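Local coordinates for DNA ligase D 3'-phosphoesterase domain-containing protein (Methanocella paludicola, PDB 5DMP) that probably removes 3'-terminal phosphates and ribonucleotides from DNA ends during archaeal non-homologous end joining, as a member of the LigD phosphoesterase family, at residues 8-13 against 160-165; 18-23 against 29-34. One frame throughout, in Å; residues are numbered along the deposited sequence.

From the N terminus, the chain first lays down strand 5-12, then turns back through strands 16-24 and 27-33, so that interaction 2 (18-23 against 29-34) closes a tight hairpin. Interaction 1 closes a far longer loop: 8-13 meets the start of the C-terminal helix 162-167 at 160-165, and the whole hairpin is nested within it. The two centres lie about 15 Å apart, one at the surface and the other near the centre of the chain. Neighbouring strands 5-12 and 16-24 connect them, partly through Q9 and R21. Both contacts also reach the bound oxido(dioxo)vanadium, a vanadate-type group, interaction 1 through H11 and interaction 2 through R21 and D19.

Interaction 1 (8-13 against 160-165); sequences IQKHDA and RTMDEI. With VN4 (oxido(dioxo)vanadium), chain J; EDO (1,2-ethanediol), chain B.
Strand residues K10 and D12 face the first turn of helix 162-167 across a thin contact made mainly by carbon atoms, with no hydrogen bond between the segments and the D12 and M162 CA atoms 7.8 Å apart. M162 carries it: with CG anti to the backbone N (chi1 -167°), the side chain runs out to D12, and bends at chi2 and chi3 bring CE onto K10. M162 CE rests 3.7 Å from K10 CD, on the aliphatic part of an extended lysine chain, while M162 CG lies 4.1 Å from D12 CB. The helix start is held by a capping box: E164 N donates to T161 OG1 and T161 N to E164 OE1. O2 of an ethanediol, probably from the crystallisation liquor, accepts from M162 N at 2.8 Å. H11 points away from the helix, its CE1 lying 3.0 Å from vanadate O2 and its ND1 hydrogen-bonded to D19 OD2; an alanine here would probably leave D19 OD2 without this partner and open a gap beside the vanadate. M162 and I165 also pack on T73 and M75, so the start of the C-terminal helix rests on two paired strands, 5-12 and 72-84, at the surface of the chain.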
loop_
_atom_site.group_PDB
_atom_site.type_symbol
_atom_site.label_atom_id
_atom_site.label_comp_id
_atom_site.label_asym_id
_atom_site.label_seq_id
_atom_site.Cartn_x
_atom_site.Cartn_y
_atom_site.Cartn_z
ATOM N N ILE A 8 -3.947 -2.830 -1.074
ATOM C CA ILE A 8 -2.675 -3.493 -1.215
ATOM C C ILE A 8 -2.969 -4.817 -1.903
ATOM O O ILE A 8 -3.834 -5.627 -1.430
ATOM C CB ILE A 8 -2.023 -3.808 0.179
ATOM C CG1 ILE A 8 -1.563 -2.446 0.826
ATOM C CG2 ILE A 8 -0.837 -4.786 -0.059
ATOM C CD1 ILE A 8 -0.943 -2.517 2.262
ATOM N N GLN A 9 -2.231 -5.069 -2.972
ATOM C CA GLN A 9 -2.318 -6.394 -3.607
ATOM C C GLN A 9 -1.037 -7.141 -3.272
ATOM O O GLN A 9 0.056 -6.559 -3.310
ATOM C CB GLN A 9 -2.505 -6.244 -5.093
ATOM C CG GLN A 9 -4.001 -5.971 -5.418
ATOM C CD GLN A 9 -4.233 -5.144 -6.647
ATOM O OE1 GLN A 9 -3.599 -4.101 -6.887
ATOM N NE2 GLN A 9 -5.242 -5.568 -7.441
ATOM N N LYS A 10 -1.187 -8.410 -2.907
ATOM C CA LYS A 10 -0.009 -9.274 -2.666
ATOM C C LYS A 10 0.244 -9.952 -4.005
ATOM O O LYS A 10 -0.690 -10.489 -4.675
ATOM C CB LYS A 10 -0.297 -10.272 -1.517
ATOM C CG LYS A 10 0.928 -11.153 -1.178
ATOM C CD LYS A 10 0.563 -12.053 0.019
ATOM C CE LYS A 10 1.747 -12.991 0.393
ATOM N NZ LYS A 10 1.262 -13.864 1.508
ATOM N N HIS A 11 1.513 -9.929 -4.452
ATOM C CA HIS A 11 1.771 -10.194 -5.813
ATOM C C HIS A 11 2.911 -11.188 -5.901
ATOM O O HIS A 11 4.064 -10.896 -5.533
ATOM C CB HIS A 11 2.116 -8.900 -6.525
ATOM C CG HIS A 11 2.034 -9.011 -8.009
ATOM N ND1 HIS A 11 1.852 -7.917 -8.824
ATOM C CD2 HIS A 11 2.103 -10.087 -8.821
ATOM C CE1 HIS A 11 1.788 -8.326 -10.082
ATOM N NE2 HIS A 11 1.954 -9.636 -10.105
ATOM N N ASP A 12 2.585 -12.376 -6.337
ATOM C CA ASP A 12 3.624 -13.389 -6.521
ATOM C C ASP A 12 4.070 -13.322 -7.964
ATOM O O ASP A 12 3.422 -13.906 -8.835
ATOM C CB ASP A 12 3.061 -14.774 -6.189
ATOM C CG ASP A 12 4.141 -15.813 -5.976
ATOM O OD1 ASP A 12 5.323 -15.447 -5.766
ATOM O OD2 ASP A 12 3.780 -17.005 -5.984
ATOM N N ALA A 13 5.148 -12.560 -8.186
ATOM C CA ALA A 13 5.762 -12.314 -9.496
ATOM C C ALA A 13 7.142 -12.988 -9.563
ATOM O O ALA A 13 7.311 -14.133 -9.091
ATOM C CB ALA A 13 5.889 -10.808 -9.742
ATOM N N ARG A 160 -9.325 -16.569 -0.101
ATOM C CA ARG A 160 -8.395 -17.522 -0.760
ATOM C C ARG A 160 -6.940 -17.329 -0.416
ATOM O O ARG A 160 -6.477 -16.179 -0.208
ATOM C CB ARG A 160 -8.540 -17.521 -2.297
ATOM C CG ARG A 160 -9.857 -18.189 -2.749
ATOM C CD ARG A 160 -10.041 -18.143 -4.263
ATOM N NE ARG A 160 -10.064 -16.763 -4.783
ATOM C CZ ARG A 160 -10.057 -16.454 -6.076
ATOM N NH1 ARG A 160 -10.071 -17.421 -7.045
ATOM N NH2 ARG A 160 -10.030 -15.169 -6.400
ATOM N N THR A 161 -6.181 -18.434 -0.460
ATOM C CA THR A 161 -4.745 -18.347 -0.415
ATOM C C THR A 161 -4.193 -17.969 -1.795
ATOM O O THR A 161 -4.901 -18.062 -2.798
ATOM C CB THR A 161 -4.088 -19.686 -0.046
ATOM O OG1 THR A 161 -4.404 -20.650 -1.090
ATOM C CG2 THR A 161 -4.560 -20.171 1.329
ATOM N N MET A 162 -2.894 -17.616 -1.837
ATOM C CA MET A 162 -2.231 -17.368 -3.130
ATOM C C MET A 162 -2.309 -18.586 -4.053
ATOM O O MET A 162 -2.627 -18.465 -5.216
ATOM C CB MET A 162 -0.779 -16.847 -2.919
ATOM C CG MET A 162 -0.195 -16.281 -4.213
ATOM S SD MET A 162 -0.852 -14.562 -4.434
ATOM C CE MET A 162 -0.888 -13.945 -2.827
ATOM N N ASP A 163 -2.108 -19.782 -3.513
ATOM C CA ASP A 163 -2.155 -20.966 -4.401
ATOM C C ASP A 163 -3.574 -21.259 -4.909
ATOM O O ASP A 163 -3.755 -21.636 -6.063
ATOM C CB ASP A 163 -1.592 -22.193 -3.669
ATOM C CG ASP A 163 -1.561 -23.442 -4.576
ATOM O OD1 ASP A 163 -1.135 -23.333 -5.760
ATOM O OD2 ASP A 163 -1.990 -24.534 -4.124
ATOM N N GLU A 164 -4.605 -21.030 -4.080
ATOM C CA GLU A 164 -5.971 -21.104 -4.596
ATOM C C GLU A 164 -6.295 -20.130 -5.717
ATOM O O GLU A 164 -6.983 -20.517 -6.715
ATOM C CB GLU A 164 -7.023 -20.955 -3.476
ATOM C CG GLU A 164 -7.024 -22.192 -2.585
ATOM C CD GLU A 164 -7.596 -21.970 -1.165
ATOM O OE1 GLU A 164 -7.809 -20.824 -0.722
ATOM O OE2 GLU A 164 -7.778 -22.997 -0.452
ATOM N N ILE A 165 -5.793 -18.884 -5.594
ATOM C CA ILE A 165 -5.997 -17.905 -6.674
ATOM C C ILE A 165 -5.260 -18.392 -7.970
ATOM O O ILE A 165 -5.849 -18.405 -9.034
ATOM C CB ILE A 165 -5.528 -16.464 -6.276
ATOM C CG1 ILE A 165 -6.396 -15.994 -5.086
ATOM C CG2 ILE A 165 -5.644 -15.462 -7.444
ATOM C CD1 ILE A 165 -5.731 -14.785 -4.424
HETATM V V VN4 J . 0.561 -4.734 -11.286
HETATM O O1 VN4 J . -0.089 -4.274 -13.031
HETATM O O2 VN4 J . -0.393 -6.310 -10.699
HETATM O O3 VN4 J . 1.908 -3.710 -10.426
HETATM C C1 EDO B . -0.360 -19.612 0.570
HETATM O O1 EDO B . -0.665 -20.166 -0.752
HETATM C C2 EDO B . -0.169 -18.096 0.566
HETATM O O2 EDO B . -1.417 -17.350 0.525
#

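Interaction 2 (18-23 against 29-34); sequences YDLRLE and KSWAVP. With VN4 (oxido(dioxo)vanadium), chain J.
R21 and S30 meet as a non-hydrogen-bonded pair of the antiparallel hairpin 18-23/29-34, their CA atoms 4.3 Å apart. The arginine leaves the sheet on the face shared with D19 and A32. Its CB lies 3.6 Å from K29 O, and CG and CD pass alongside S30 OG. With the chain extended from CG to NE, the guanidinium is carried out to the vanadate. NE donates to Q9 OE1 of the adjoining strand, while R21 NH1 gives S30 OG a hydrogen bond of 3.0 Å lying in the guanidinium plane. R21 NH2 ends 3.6 Å from O3 of the vanadate (VN4 O3), which also sits at the guanidinium edge. D19 CB lies over one face of the group; D19 OD2, whose polar partner is H11, forms a long charge pair with NH2, well out of the guanidinium plane. Bonds from NE and NH1 to different partners would restrict rotation of the guanidinium and help present its edge to the anion.

The opposite face of the hairpin is mainly apolar. L22 CD1 approaches W31 CZ3 at 4.2 Å, L20 CB meets V33 CG2, and all three of L20, L22 and W31 touch L121 of strand 118-123. Paired backbone bonds join Y18 to V33, L20 to W31 and L22 to K29, the V33 N to Y18 O bond being 2.6 Å long. The result is a two-faced beta hairpin, with a hydrophobic core on one side and, on the other, D19 and R21 helping to form the vanadate pocket, consistent with a phosphate-binding site in the LigD phosphoesterase family.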
loop_
_atom_site.group_PDB
_atom_site.type_symbol
_atom_site.label_atom_id
_atom_site.label_comp_id
_atom_site.label_asym_id
_atom_site.label_seq_id
_atom_site.Cartn_x
_atom_site.Cartn_y
_atom_site.Cartn_z
ATOM N N TYR A 18 4.486 -6.681 -2.453
ATOM C CA TYR A 18 3.160 -6.134 -2.191
ATOM C C TYR A 18 3.092 -4.887 -3.058
ATOM O O TYR A 18 4.131 -4.277 -3.358
ATOM C CB TYR A 18 2.924 -5.849 -0.708
ATOM C CG TYR A 18 2.882 -7.129 0.109
ATOM C CD1 TYR A 18 4.065 -7.879 0.351
ATOM C CD2 TYR A 18 1.685 -7.565 0.688
ATOM C CE1 TYR A 18 4.004 -9.060 1.101
ATOM C CE2 TYR A 18 1.605 -8.747 1.451
ATOM C CZ TYR A 18 2.779 -9.482 1.646
ATOM O OH TYR A 18 2.712 -10.655 2.404
ATOM N N ASP A 19 1.914 -4.560 -3.562
ATOM C CA ASP A 19 1.746 -3.297 -4.287
ATOM C C ASP A 19 0.786 -2.493 -3.481
ATOM O O ASP A 19 -0.383 -2.889 -3.272
ATOM C CB ASP A 19 1.151 -3.556 -5.663
ATOM C CG ASP A 19 2.126 -4.305 -6.544
ATOM O OD1 ASP A 19 3.199 -3.701 -6.738
ATOM O OD2 ASP A 19 1.828 -5.448 -6.964
ATOM N N LEU A 20 1.238 -1.326 -3.038
ATOM C CA LEU A 20 0.365 -0.414 -2.328
ATOM C C LEU A 20 -0.202 0.641 -3.303
ATOM O O LEU A 20 0.564 1.198 -4.096
ATOM C CB LEU A 20 1.202 0.392 -1.280
ATOM C CG LEU A 20 0.522 1.603 -0.681
ATOM C CD1 LEU A 20 -0.636 1.139 0.282
ATOM C CD2 LEU A 20 1.598 2.341 0.136
ATOM N N ARG A 21 -1.504 0.954 -3.202
ATOM C CA ARG A 21 -2.024 2.008 -4.138
ATOM C C ARG A 21 -2.973 2.916 -3.424
ATOM O O ARG A 21 -3.745 2.516 -2.520
ATOM C CB ARG A 21 -2.778 1.322 -5.358
ATOM C CG ARG A 21 -2.169 0.040 -5.815
ATOM C CD ARG A 21 -2.932 -0.440 -7.147
ATOM N NE ARG A 21 -2.446 -1.753 -7.493
ATOM C CZ ARG A 21 -1.342 -2.038 -8.173
ATOM N NH1 ARG A 21 -0.529 -1.075 -8.643
ATOM N NH2 ARG A 21 -1.028 -3.267 -8.382
ATOM N N LEU A 22 -2.912 4.186 -3.772
ATOM C CA LEU A 22 -3.803 5.118 -3.160
ATOM C C LEU A 22 -4.461 5.949 -4.293
ATOM O O LEU A 22 -3.738 6.508 -5.162
ATOM C CB LEU A 22 -3.022 6.153 -2.286
ATOM C CG LEU A 22 -2.268 5.532 -1.083
ATOM C CD1 LEU A 22 -1.385 6.637 -0.482
ATOM C CD2 LEU A 22 -3.296 5.014 -0.062
ATOM N N GLU A 23 -5.764 6.117 -4.192
ATOM C CA GLU A 23 -6.490 6.914 -5.235
ATOM C C GLU A 23 -6.225 8.393 -5.100
ATOM O O GLU A 23 -6.496 8.987 -4.024
ATOM C CB GLU A 23 -7.942 6.650 -5.068
ATOM C CG GLU A 23 -8.775 7.444 -6.107
ATOM C CD GLU A 23 -10.272 7.249 -5.961
ATOM O OE1 GLU A 23 -10.758 6.394 -5.169
ATOM O OE2 GLU A 23 -10.986 7.941 -6.713
ATOM N N LYS A 29 -2.281 5.818 -7.611
ATOM C CA LYS A 29 -0.838 5.969 -7.525
ATOM C C LYS A 29 -0.264 4.754 -6.781
ATOM O O LYS A 29 -0.845 4.360 -5.767
ATOM C CB LYS A 29 -0.501 7.265 -6.691
ATOM C CG LYS A 29 -1.111 8.592 -7.163
ATOM C CD LYS A 29 -0.684 8.933 -8.602
ATOM C CE LYS A 29 0.808 9.073 -8.722
ATOM N NZ LYS A 29 1.041 9.582 -10.124
ATOM N N SER A 30 0.828 4.168 -7.281
ATOM C CA SER A 30 1.175 2.809 -6.903
ATOM C C SER A 30 2.649 2.771 -6.488
ATOM O O SER A 30 3.480 3.452 -7.077
ATOM C CB SER A 30 0.960 1.869 -8.082
ATOM O OG SER A 30 -0.461 1.876 -8.380
ATOM N N TRP A 31 2.961 1.868 -5.577
ATOM C CA TRP A 31 4.337 1.595 -5.178
ATOM C C TRP A 31 4.479 0.104 -4.981
ATOM O O TRP A 31 3.556 -0.564 -4.441
ATOM C CB TRP A 31 4.630 2.252 -3.821
ATOM C CG TRP A 31 4.689 3.767 -3.755
ATOM C CD1 TRP A 31 5.861 4.552 -3.742
ATOM C CD2 TRP A 31 3.596 4.690 -3.622
ATOM N NE1 TRP A 31 5.508 5.888 -3.628
ATOM C CE2 TRP A 31 4.146 6.008 -3.558
ATOM C CE3 TRP A 31 2.184 4.552 -3.551
ATOM C CZ2 TRP A 31 3.333 7.170 -3.412
ATOM C CZ3 TRP A 31 1.396 5.664 -3.455
ATOM C CH2 TRP A 31 1.970 6.997 -3.421
ATOM N N ALA A 32 5.640 -0.445 -5.340
ATOM C CA ALA A 32 5.911 -1.836 -5.007
ATOM C C ALA A 32 6.638 -1.872 -3.664
ATOM O O ALA A 32 7.650 -1.179 -3.491
ATOM C CB ALA A 32 6.779 -2.485 -6.091
ATOM N N VAL A 33 6.163 -2.703 -2.749
ATOM C CA VAL A 33 6.718 -2.751 -1.404
ATOM C C VAL A 33 7.183 -4.168 -1.167
ATOM O O VAL A 33 6.388 -5.048 -0.783
ATOM C CB VAL A 33 5.653 -2.297 -0.339
ATOM C CG1 VAL A 33 6.295 -2.316 1.077
ATOM C CG2 VAL A 33 5.132 -0.883 -0.711
ATOM N N PRO A 34 8.480 -4.437 -1.413
ATOM C CA PRO A 34 8.992 -5.823 -1.351
ATOM C C PRO A 34 8.569 -6.645 -0.169
ATOM O O PRO A 34 8.078 -7.776 -0.390
ATOM C CB PRO A 34 10.525 -5.647 -1.408
ATOM C CG PRO A 34 10.640 -4.479 -2.330
ATOM C CD PRO A 34 9.471 -3.532 -2.033
HETATM V V VN4 J . 0.561 -4.734 -11.286
HETATM O O1 VN4 J . -0.089 -4.274 -13.031
HETATM O O2 VN4 J . -0.393 -6.310 -10.699
HETATM O O3 VN4 J . 1.908 -3.710 -10.426
#